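Local coordinates for adenosine kinase (Sinorhizobium meliloti, PDB 3UBO), which probably transfers a phosphate from ATP to adenosine, as a pfkB-family sugar and nucleoside kinase with adenosine and ADP bound, at residues D24-L27 with E28-I32; E145-V148 with V149-K153; T227-F230 with D231-L234; G293-L296 with E297-S300. One frame throughout, in Å; residues are numbered along the deposited sequence.

All four contacts are local, each joining residues three to five positions apart at an end of a helix, but they lie in different regions of the kinase. Contacts 1 and 2 both close a helix, on opposite sides of the chain's centre, their own centres 43 Å apart. Contacts 3 and 4 each start one, with Asp229 and Ser295 as N-caps. These two lie near the nucleotide, the side chains of Phe230 and Ser300 about 9 Å and 8 Å from the bound ADP. Contact 1 is closer to the nucleoside, the Ile32 side chain being about 11 Å from the bound adenosine. Contacts 2 and 4 approach to about 6 Å between nearest atoms without touching.

Contact 1: D24-L27 with E28-I32; sequences DSFL and EENGI
Phe26 carries CG trans to its backbone nitrogen (chi1 -174°), while Asn30 holds CG beside its own (chi1 -64°), and these two choices bring the amide nitrogen over the ring at the C-terminal end of helix 24-29, which closes in a Schellman motif. Asn30 ND2 lies 3.2 Å above the ring plane of Phe26, over its centre, the ring and amide planes 31° apart. Its bond, however, is directed at the backbone: ND2 donates to Phe26 O at 2.8 Å, in the carbonyl plane and on a lone pair. Asn30 N, tilted out of that plane, gives the same oxygen a second bond of 3.2 Å. Asparagine suits this position because its short amide can turn back to a carbonyl that the helix is about to leave. Gly31, with the positive phi that glycine tolerates easily, reverses the chain, so that Gly31 N reaches Glu28 O and Ile32 N reaches Leu27 O at 2.9 Å. The apolar residues that flank such a turn meet here too, and both Leu27 and Ile32 rest on Phe120 of strand 116-121. Across the turn, Ile32 CD1 stands 4.1 Å from Leu27 CD2 and equally far from Phe26 CE1, at the ring edge.

Contact 2: E145-V148 with V149-K153; sequences EDDV and VAQSK
Val148 and Val149 stand side by side on the last turn of helix 146-150, and Gln151 folds back over that turn from just beyond it. Both valines hold CG1 antiperiplanar to the backbone nitrogen (chi1 -175° in Val148), which leaves CG2 alongside it; in Val149 this methyl faces Glu145 O, the carbonyl that also accepts from Val149 N at 3.2 Å. In Val148 the CG2 methyl instead looks toward Gln151, whose OE1 is 4.0 Å away. The glutamine chain is extended beyond CG and runs alongside the Asp147 carbonyl, bringing OE1 to 4.0 Å from Asp147 CB, with the amide and carboxylate planes 40° apart. Gln151 N donates to Asp147 O at 3.0 Å, and only weakly to Val148 O. An alanine in place of Gln151, lacking CG and the amide, would probably leave Val148 CG2 and Asp147 CB without OE1 as a neighbour, though the backbone bond to Asp147 O could remain. Compact apolar valines suit the inner side: Val148 packs on Tyr6, Ala78 and Phe80, and Val149 on Leu9 and on Ala174, Ile177 and Ala178 of helix 168-179. Ser152 already belongs to the next strand, so this is a short helix delivering the chain into strand 152-158, beside strand 6-11 in the parallel sheet of the ribokinase-like fold.

Contact 3: T227-F230 with D231-L234; sequences TEDF and DRAL
Asp229 reaches forward over the first turn of helix 230-240 and meets Arg232. Its CB lies 3.8 Å from Arg232 CB, and CG, set opposite the backbone nitrogen (chi1 179°), swings the carboxylate over the first-turn amides. OD1 accepts two weak bonds, from Asp231 N at 3.0 Å and from Arg232 N at 3.4 Å, the second much the straighter. OD2 turns to Arg232 CB, while the guanidinium heads elsewhere, so the aspartate serves the backbone rather than the arginine's charge. The partly positive N-terminal end of the helix probably eases the closeness of Asp229 to Asp231. Leu234 CG sits over one face of the Phe230 ring, offset toward the rim, with Leu234 CD1 4.1 Å from Phe230 CE2; Arg218 makes a cation-pi contact with the same ring. Thr227 prepares the entry: OG1 accepts from Asp229 N at 2.8 Å in an ST turn, and CG2 touches Ala233 CB at 4.2 Å. If Thr227 were a glycine, Asp229 N would probably lose its side-chain acceptor and Ala233 CB its methyl neighbour, leaving the cap freer to move. Aspartate here, short and probably ionised, is a classic helix N-cap, and also the last residue of an ST turn.

Contact 4: G293-L296 with E297-S300; sequences GRSL and EECS
The guanidinium of Arg294 and the carboxylate of Glu298 meet at the guanidinium's edge: Glu298 OE2 lies at its rim, in its plane, and the carboxylate is turned 80° against it. Such a twist suits a single-point contact, and the salt bridge indeed runs through one pair, NH1 to OE2 at 3.3 Å, with a weak hydrogen bond. Nearer the backbone, Arg294 CD passes 3.8 Å from OE2, where the two side chains cross at a slant, before the arginine bends at chi3 (-147°). The guanidinium has a further partner, NE to Ser292 OG. Both long, charged residues suit this surface position, one just before the helix and the other in its first turn.

Between them, Ser295 is the N-cap of helix 296-311. A first torsion of 30° brings OG forward between its backbone nitrogen and carbonyl carbon, where it accepts from Glu298 N at 2.9 Å; serine is small enough to do this within a single turn. Glu298 thus has its amide held by the cap and its carboxylate only weakly by Arg294. The backbone then settles into the helix: Ser300 N donates to Leu296 O at 2.8 Å, while Cys299 N has weak bonds to Ser295 O and Leu296 O.

The inner residues are the less polar or smaller ones. Cys299 packs on Phe286 and Tyr290 of helix 278-290, and Leu296 lies against Val255 and Val262 of the hairpin strands 253-257 and 260-264. Ser300 touches both, through Tyr282 of that helix and through Val255 and Val264 of the hairpin.

Contact 1: D24-L27 with E28-I32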
loop_
_atom_site.group_PDB
_atom_site.type_symbol
_atom_site.label_atom_id
_atom_site.label_comp_id
_atom_site.label_asym_id
_atom_site.label_seq_id
_atom_site.Cartn_x
_atom_site.Cartn_y
_atom_site.Cartn_z
ATOM N N ASP A 24 20.851 7.315 -2.714
ATOM C CA ASP A 24 21.922 6.353 -3.089
ATOM C C ASP A 24 22.771 5.935 -1.900
ATOM O O ASP A 24 22.965 4.736 -1.682
ATOM C CB ASP A 24 22.836 6.846 -4.224
ATOM C CG ASP A 24 22.347 6.428 -5.644
ATOM O OD1 ASP A 24 21.422 5.575 -5.778
ATOM O OD2 ASP A 24 22.905 6.985 -6.632
ATOM N N SER A 25 23.275 6.905 -1.134
ATOM C CA SER A 25 24.076 6.578 0.055
ATOM C C SER A 25 23.450 5.521 1.013
ATOM O O SER A 25 24.155 4.716 1.611
ATOM C CB SER A 25 24.401 7.854 0.802
ATOM O OG SER A 25 23.267 8.681 0.730
ATOM N N PHE A 26 22.135 5.497 1.154
ATOM C CA PHE A 26 21.534 4.449 1.956
ATOM C C PHE A 26 21.898 3.051 1.491
ATOM O O PHE A 26 22.117 2.162 2.291
ATOM C CB PHE A 26 20.021 4.550 1.971
ATOM C CG PHE A 26 19.387 3.589 2.890
ATOM C CD1 PHE A 26 19.260 2.252 2.532
ATOM C CD2 PHE A 26 18.963 3.993 4.134
ATOM C CE1 PHE A 26 18.661 1.303 3.410
ATOM C CE2 PHE A 26 18.381 3.078 5.023
ATOM C CZ PHE A 26 18.229 1.716 4.664
ATOM N N LEU A 27 21.939 2.846 0.198
ATOM C CA LEU A 27 22.192 1.522 -0.300
ATOM C C LEU A 27 23.653 1.155 -0.121
ATOM O O LEU A 27 23.934 0.025 0.194
ATOM C CB LEU A 27 21.769 1.399 -1.769
ATOM C CG LEU A 27 20.341 1.817 -2.115
ATOM C CD1 LEU A 27 20.170 1.800 -3.601
ATOM C CD2 LEU A 27 19.321 0.932 -1.405
ATOM N N GLU A 28 24.583 2.078 -0.286
ATOM C CA GLU A 28 25.981 1.722 -0.046
ATOM C C GLU A 28 26.191 1.553 1.439
ATOM O O GLU A 28 26.836 0.592 1.837
ATOM C CB GLU A 28 27.014 2.735 -0.585
ATOM C CG GLU A 28 26.607 3.498 -1.886
ATOM C CD GLU A 28 27.445 4.786 -2.078
ATOM O OE1 GLU A 28 28.450 4.874 -1.303
ATOM O OE2 GLU A 28 27.125 5.681 -2.955
ATOM N N GLU A 29 25.661 2.461 2.265
ATOM C CA GLU A 29 25.837 2.300 3.710
ATOM C C GLU A 29 25.379 0.963 4.247
ATOM O O GLU A 29 25.969 0.451 5.227
ATOM C CB GLU A 29 25.221 3.425 4.514
ATOM C CG GLU A 29 26.086 4.692 4.449
ATOM C CD GLU A 29 25.305 6.027 4.742
ATOM O OE1 GLU A 29 24.352 6.021 5.636
ATOM O OE2 GLU A 29 25.682 7.060 4.053
ATOM N N ASN A 30 24.356 0.371 3.604
ATOM C CA ASN A 30 23.858 -0.936 4.033
ATOM C C ASN A 30 24.276 -2.087 3.143
ATOM O O ASN A 30 23.715 -3.194 3.223
ATOM C CB ASN A 30 22.353 -0.895 4.170
ATOM C CG ASN A 30 21.910 0.057 5.249
ATOM O OD1 ASN A 30 21.848 -0.323 6.430
ATOM N ND2 ASN A 30 21.624 1.315 4.871
ATOM N N GLY A 31 25.268 -1.866 2.297
ATOM C CA GLY A 31 25.773 -2.945 1.462
ATOM C C GLY A 31 24.655 -3.650 0.693
ATOM O O GLY A 31 24.685 -4.873 0.543
ATOM N N ILE A 32 23.661 -2.893 0.227
ATOM C CA ILE A 32 22.612 -3.436 -0.610
ATOM C C ILE A 32 22.994 -3.230 -2.073
ATOM O O ILE A 32 23.518 -2.162 -2.434
ATOM C CB ILE A 32 21.353 -2.640 -0.428
ATOM C CG1 ILE A 32 21.000 -2.538 1.044
ATOM C CG2 ILE A 32 20.249 -3.138 -1.345
ATOM C CD1 ILE A 32 19.554 -2.140 1.339
#

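Contact 2: E145-V148 with V149-K153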
loop_
_atom_site.group_PDB
_atom_site.type_symbol
_atom_site.label_atom_id
_atom_site.label_comp_id
_atom_site.label_asym_id
_atom_site.label_seq_id
_atom_site.Cartn_x
_atom_site.Cartn_y
_atom_site.Cartn_z
ATOM N N GLU A 145 -1.046 -28.552 -7.671
ATOM C CA GLU A 145 -2.411 -28.975 -7.998
ATOM C C GLU A 145 -2.290 -29.533 -9.425
ATOM O O GLU A 145 -1.787 -28.862 -10.360
ATOM C CB GLU A 145 -3.469 -27.856 -7.933
ATOM C CG GLU A 145 -4.072 -27.551 -6.577
ATOM C CD GLU A 145 -4.481 -26.060 -6.434
ATOM O OE1 GLU A 145 -5.617 -25.745 -6.891
ATOM O OE2 GLU A 145 -3.674 -25.226 -5.863
ATOM N N ASP A 146 -2.731 -30.772 -9.569
ATOM C CA ASP A 146 -2.414 -31.648 -10.684
ATOM C C ASP A 146 -3.260 -31.315 -11.940
ATOM O O ASP A 146 -2.760 -31.107 -13.093
ATOM C CB ASP A 146 -2.754 -33.060 -10.153
ATOM C CG ASP A 146 -2.032 -34.133 -10.902
ATOM O OD1 ASP A 146 -1.688 -33.811 -12.074
ATOM O OD2 ASP A 146 -1.788 -35.247 -10.357
ATOM N N ASP A 147 -4.564 -31.299 -11.648
ATOM C CA ASP A 147 -5.628 -31.011 -12.586
ATOM C C ASP A 147 -5.341 -29.649 -13.160
ATOM O O ASP A 147 -5.308 -29.454 -14.400
ATOM C CB ASP A 147 -7.019 -31.080 -11.890
ATOM C CG ASP A 147 -7.072 -30.325 -10.545
ATOM O OD1 ASP A 147 -6.122 -30.473 -9.763
ATOM O OD2 ASP A 147 -8.051 -29.578 -10.265
ATOM N N VAL A 148 -5.081 -28.710 -12.250
ATOM C CA VAL A 148 -4.730 -27.330 -12.603
ATOM C C VAL A 148 -3.525 -27.199 -13.565
ATOM O O VAL A 148 -3.691 -26.581 -14.584
ATOM C CB VAL A 148 -4.714 -26.431 -11.321
ATOM C CG1 VAL A 148 -4.468 -24.926 -11.618
ATOM C CG2 VAL A 148 -6.067 -26.638 -10.542
ATOM N N VAL A 149 -2.358 -27.795 -13.326
ATOM C CA VAL A 149 -1.311 -27.725 -14.360
ATOM C C VAL A 149 -1.795 -28.178 -15.732
ATOM O O VAL A 149 -1.524 -27.502 -16.735
ATOM C CB VAL A 149 -0.069 -28.504 -13.993
ATOM C CG1 VAL A 149 1.138 -28.246 -14.947
ATOM C CG2 VAL A 149 0.240 -28.246 -12.541
ATOM N N ALA A 150 -2.532 -29.288 -15.779
ATOM C CA ALA A 150 -3.058 -29.852 -17.038
ATOM C C ALA A 150 -4.050 -28.932 -17.804
ATOM O O ALA A 150 -4.062 -28.871 -19.048
ATOM C CB ALA A 150 -3.690 -31.243 -16.756
ATOM N N GLN A 151 -4.874 -28.219 -17.058
ATOM C CA GLN A 151 -5.867 -27.319 -17.637
ATOM C C GLN A 151 -5.356 -25.918 -18.074
ATOM O O GLN A 151 -6.159 -25.009 -18.497
ATOM C CB GLN A 151 -6.992 -27.147 -16.626
ATOM C CG GLN A 151 -7.482 -28.460 -16.045
ATOM C CD GLN A 151 -8.473 -28.247 -14.912
ATOM O OE1 GLN A 151 -8.097 -27.755 -13.817
ATOM N NE2 GLN A 151 -9.758 -28.601 -15.163
ATOM N N SER A 152 -4.028 -25.759 -18.024
ATOM C CA SER A 152 -3.447 -24.434 -18.181
ATOM C C SER A 152 -2.505 -24.399 -19.358
ATOM O O SER A 152 -1.548 -25.210 -19.431
ATOM C CB SER A 152 -2.760 -23.969 -16.876
ATOM O OG SER A 152 -3.738 -23.706 -15.888
ATOM N N LYS A 153 -2.769 -23.422 -20.243
ATOM C CA LYS A 153 -2.100 -23.361 -21.539
ATOM C C LYS A 153 -0.595 -23.197 -21.364
ATOM O O LYS A 153 0.211 -24.019 -21.814
ATOM C CB LYS A 153 -2.696 -22.271 -22.465
ATOM C CG LYS A 153 -4.225 -22.398 -22.799
ATOM C CD LYS A 153 -4.585 -21.519 -24.039
ATOM C CE LYS A 153 -6.034 -21.083 -24.085
ATOM N NZ LYS A 153 -6.349 -20.436 -25.427
#

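Contact 3: T227-F230 with D231-L234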
loop_
_atom_site.group_PDB
_atom_site.type_symbol
_atom_site.label_atom_id
_atom_site.label_comp_id
_atom_site.label_asym_id
_atom_site.label_seq_id
_atom_site.Cartn_x
_atom_site.Cartn_y
_atom_site.Cartn_z
ATOM N N THR A 227 28.691 -12.956 -21.485
ATOM C CA THR A 227 29.157 -12.092 -22.589
ATOM C C THR A 227 28.630 -10.623 -22.606
ATOM O O THR A 227 27.497 -10.320 -22.186
ATOM C CB THR A 227 28.907 -12.728 -24.009
ATOM O OG1 THR A 227 29.286 -11.804 -25.047
ATOM C CG2 THR A 227 27.438 -13.076 -24.201
ATOM N N GLU A 228 29.473 -9.722 -23.100
ATOM C CA GLU A 228 29.056 -8.363 -23.326
ATOM C C GLU A 228 28.475 -8.190 -24.758
ATOM O O GLU A 228 27.869 -7.157 -25.037
ATOM C CB GLU A 228 30.209 -7.384 -23.016
ATOM N N ASP A 229 28.629 -9.185 -25.656
ATOM C CA ASP A 229 28.018 -9.088 -27.010
ATOM C C ASP A 229 26.540 -9.494 -27.039
ATOM O O ASP A 229 26.220 -10.691 -27.018
ATOM C CB ASP A 229 28.767 -9.897 -28.087
ATOM C CG ASP A 229 28.087 -9.802 -29.495
ATOM O OD1 ASP A 229 27.148 -8.979 -29.708
ATOM O OD2 ASP A 229 28.503 -10.558 -30.395
ATOM N N PHE A 230 25.654 -8.502 -27.117
ATOM C CA PHE A 230 24.214 -8.757 -27.040
ATOM C C PHE A 230 23.633 -9.544 -28.263
ATOM O O PHE A 230 22.738 -10.397 -28.116
ATOM C CB PHE A 230 23.452 -7.434 -26.768
ATOM C CG PHE A 230 21.975 -7.624 -26.499
ATOM C CD1 PHE A 230 21.539 -8.476 -25.496
ATOM C CD2 PHE A 230 21.023 -6.960 -27.255
ATOM C CE1 PHE A 230 20.174 -8.659 -25.254
ATOM C CE2 PHE A 230 19.661 -7.152 -27.018
ATOM C CZ PHE A 230 19.241 -7.992 -26.020
ATOM N N ASP A 231 24.132 -9.250 -29.467
ATOM C CA ASP A 231 23.671 -9.969 -30.650
ATOM C C ASP A 231 23.995 -11.450 -30.528
ATOM O O ASP A 231 23.135 -12.302 -30.773
ATOM C CB ASP A 231 24.262 -9.360 -31.916
ATOM C CG ASP A 231 23.528 -8.106 -32.323
ATOM O OD1 ASP A 231 22.332 -8.008 -31.926
ATOM O OD2 ASP A 231 24.136 -7.230 -33.014
ATOM N N ARG A 232 25.241 -11.731 -30.136
ATOM C CA ARG A 232 25.724 -13.094 -29.950
ATOM C C ARG A 232 24.830 -13.838 -28.988
ATOM O O ARG A 232 24.543 -15.035 -29.176
ATOM C CB ARG A 232 27.134 -13.094 -29.354
ATOM C CG ARG A 232 27.611 -14.507 -28.907
ATOM C CD ARG A 232 28.504 -15.156 -29.984
ATOM N NE ARG A 232 28.621 -16.619 -29.909
ATOM C CZ ARG A 232 29.559 -17.329 -30.551
ATOM N NH1 ARG A 232 30.487 -16.708 -31.306
ATOM N NH2 ARG A 232 29.581 -18.660 -30.428
ATOM N N ALA A 233 24.431 -13.129 -27.933
ATOM C CA ALA A 233 23.621 -13.716 -26.879
ATOM C C ALA A 233 22.225 -14.048 -27.394
ATOM O O ALA A 233 21.628 -15.073 -27.005
ATOM C CB ALA A 233 23.555 -12.807 -25.670
ATOM N N LEU A 234 21.727 -13.199 -28.297
ATOM C CA LEU A 234 20.425 -13.421 -28.930
ATOM C C LEU A 234 20.397 -14.729 -29.730
ATOM O O LEU A 234 19.377 -15.410 -29.741
ATOM C CB LEU A 234 19.986 -12.207 -29.776
ATOM C CG LEU A 234 19.320 -11.052 -28.995
ATOM C CD1 LEU A 234 18.863 -9.928 -29.865
ATOM C CD2 LEU A 234 18.116 -11.569 -28.288
#

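Contact 4: G293-L296 with E297-S300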
loop_
_atom_site.group_PDB
_atom_site.type_symbol
_atom_site.label_atom_id
_atom_site.label_comp_id
_atom_site.label_asym_id
_atom_site.label_seq_id
_atom_site.Cartn_x
_atom_site.Cartn_y
_atom_site.Cartn_z
ATOM N N GLY A 293 -4.021 -16.526 -29.002
ATOM C CA GLY A 293 -3.348 -16.437 -30.284
ATOM C C GLY A 293 -3.242 -15.042 -30.873
ATOM O O GLY A 293 -4.235 -14.485 -31.377
ATOM N N ARG A 294 -2.029 -14.482 -30.829
ATOM C CA ARG A 294 -1.745 -13.148 -31.345
ATOM C C ARG A 294 -0.293 -13.052 -31.833
ATOM O O ARG A 294 0.549 -13.850 -31.484
ATOM C CB ARG A 294 -2.026 -12.087 -30.289
ATOM C CG ARG A 294 -3.492 -11.867 -29.976
ATOM C CD ARG A 294 -3.642 -10.732 -29.031
ATOM N NE ARG A 294 -4.764 -10.963 -28.149
ATOM C CZ ARG A 294 -5.859 -10.195 -28.089
ATOM N NH1 ARG A 294 -5.974 -9.097 -28.868
ATOM N NH2 ARG A 294 -6.837 -10.524 -27.216
ATOM N N SER A 295 -0.003 -12.079 -32.672
ATOM C CA SER A 295 1.303 -12.035 -33.300
ATOM C C SER A 295 2.299 -11.877 -32.190
ATOM O O SER A 295 1.914 -11.443 -31.121
ATOM C CB SER A 295 1.381 -10.805 -34.219
ATOM O OG SER A 295 0.551 -9.763 -33.708
ATOM N N LEU A 296 3.562 -12.200 -32.451
ATOM C CA LEU A 296 4.660 -11.754 -31.593
ATOM C C LEU A 296 4.647 -10.229 -31.513
ATOM O O LEU A 296 4.943 -9.632 -30.464
ATOM C CB LEU A 296 6.015 -12.208 -32.140
ATOM C CG LEU A 296 6.182 -13.739 -32.171
ATOM C CD1 LEU A 296 7.659 -14.169 -32.262
ATOM C CD2 LEU A 296 5.488 -14.347 -30.962
ATOM N N GLU A 297 4.317 -9.614 -32.641
ATOM C CA GLU A 297 4.192 -8.189 -32.744
ATOM C C GLU A 297 3.174 -7.669 -31.713
ATOM O O GLU A 297 3.496 -6.814 -30.901
ATOM C CB GLU A 297 3.756 -7.834 -34.180
ATOM C CG GLU A 297 4.664 -6.848 -34.915
ATOM C CD GLU A 297 4.167 -5.405 -34.849
ATOM O OE1 GLU A 297 2.966 -5.193 -34.534
ATOM O OE2 GLU A 297 4.977 -4.488 -35.132
ATOM N N GLU A 298 1.950 -8.181 -31.741
ATOM C CA GLU A 298 0.911 -7.664 -30.865
ATOM C C GLU A 298 1.126 -8.191 -29.444
ATOM O O GLU A 298 0.468 -7.786 -28.468
ATOM C CB GLU A 298 -0.444 -8.106 -31.379
ATOM C CG GLU A 298 -1.607 -7.113 -31.148
ATOM C CD GLU A 298 -2.958 -7.766 -31.532
ATOM O OE1 GLU A 298 -2.939 -8.681 -32.435
ATOM O OE2 GLU A 298 -4.020 -7.402 -30.923
ATOM N N CYS A 299 2.050 -9.129 -29.335
ATOM C CA CYS A 299 2.410 -9.676 -28.035
ATOM C C CYS A 299 3.380 -8.674 -27.401
ATOM O O CYS A 299 3.086 -8.156 -26.320
ATOM C CB CYS A 299 2.973 -11.131 -28.103
ATOM S SG CYS A 299 1.767 -12.509 -27.867
ATOM N N SER A 300 4.506 -8.364 -28.055
ATOM C CA SER A 300 5.420 -7.436 -27.441
ATOM C C SER A 300 4.615 -6.203 -27.041
ATOM O O SER A 300 4.906 -5.557 -26.048
ATOM C CB SER A 300 6.522 -7.033 -28.393
ATOM O OG SER A 300 7.291 -8.123 -28.768
#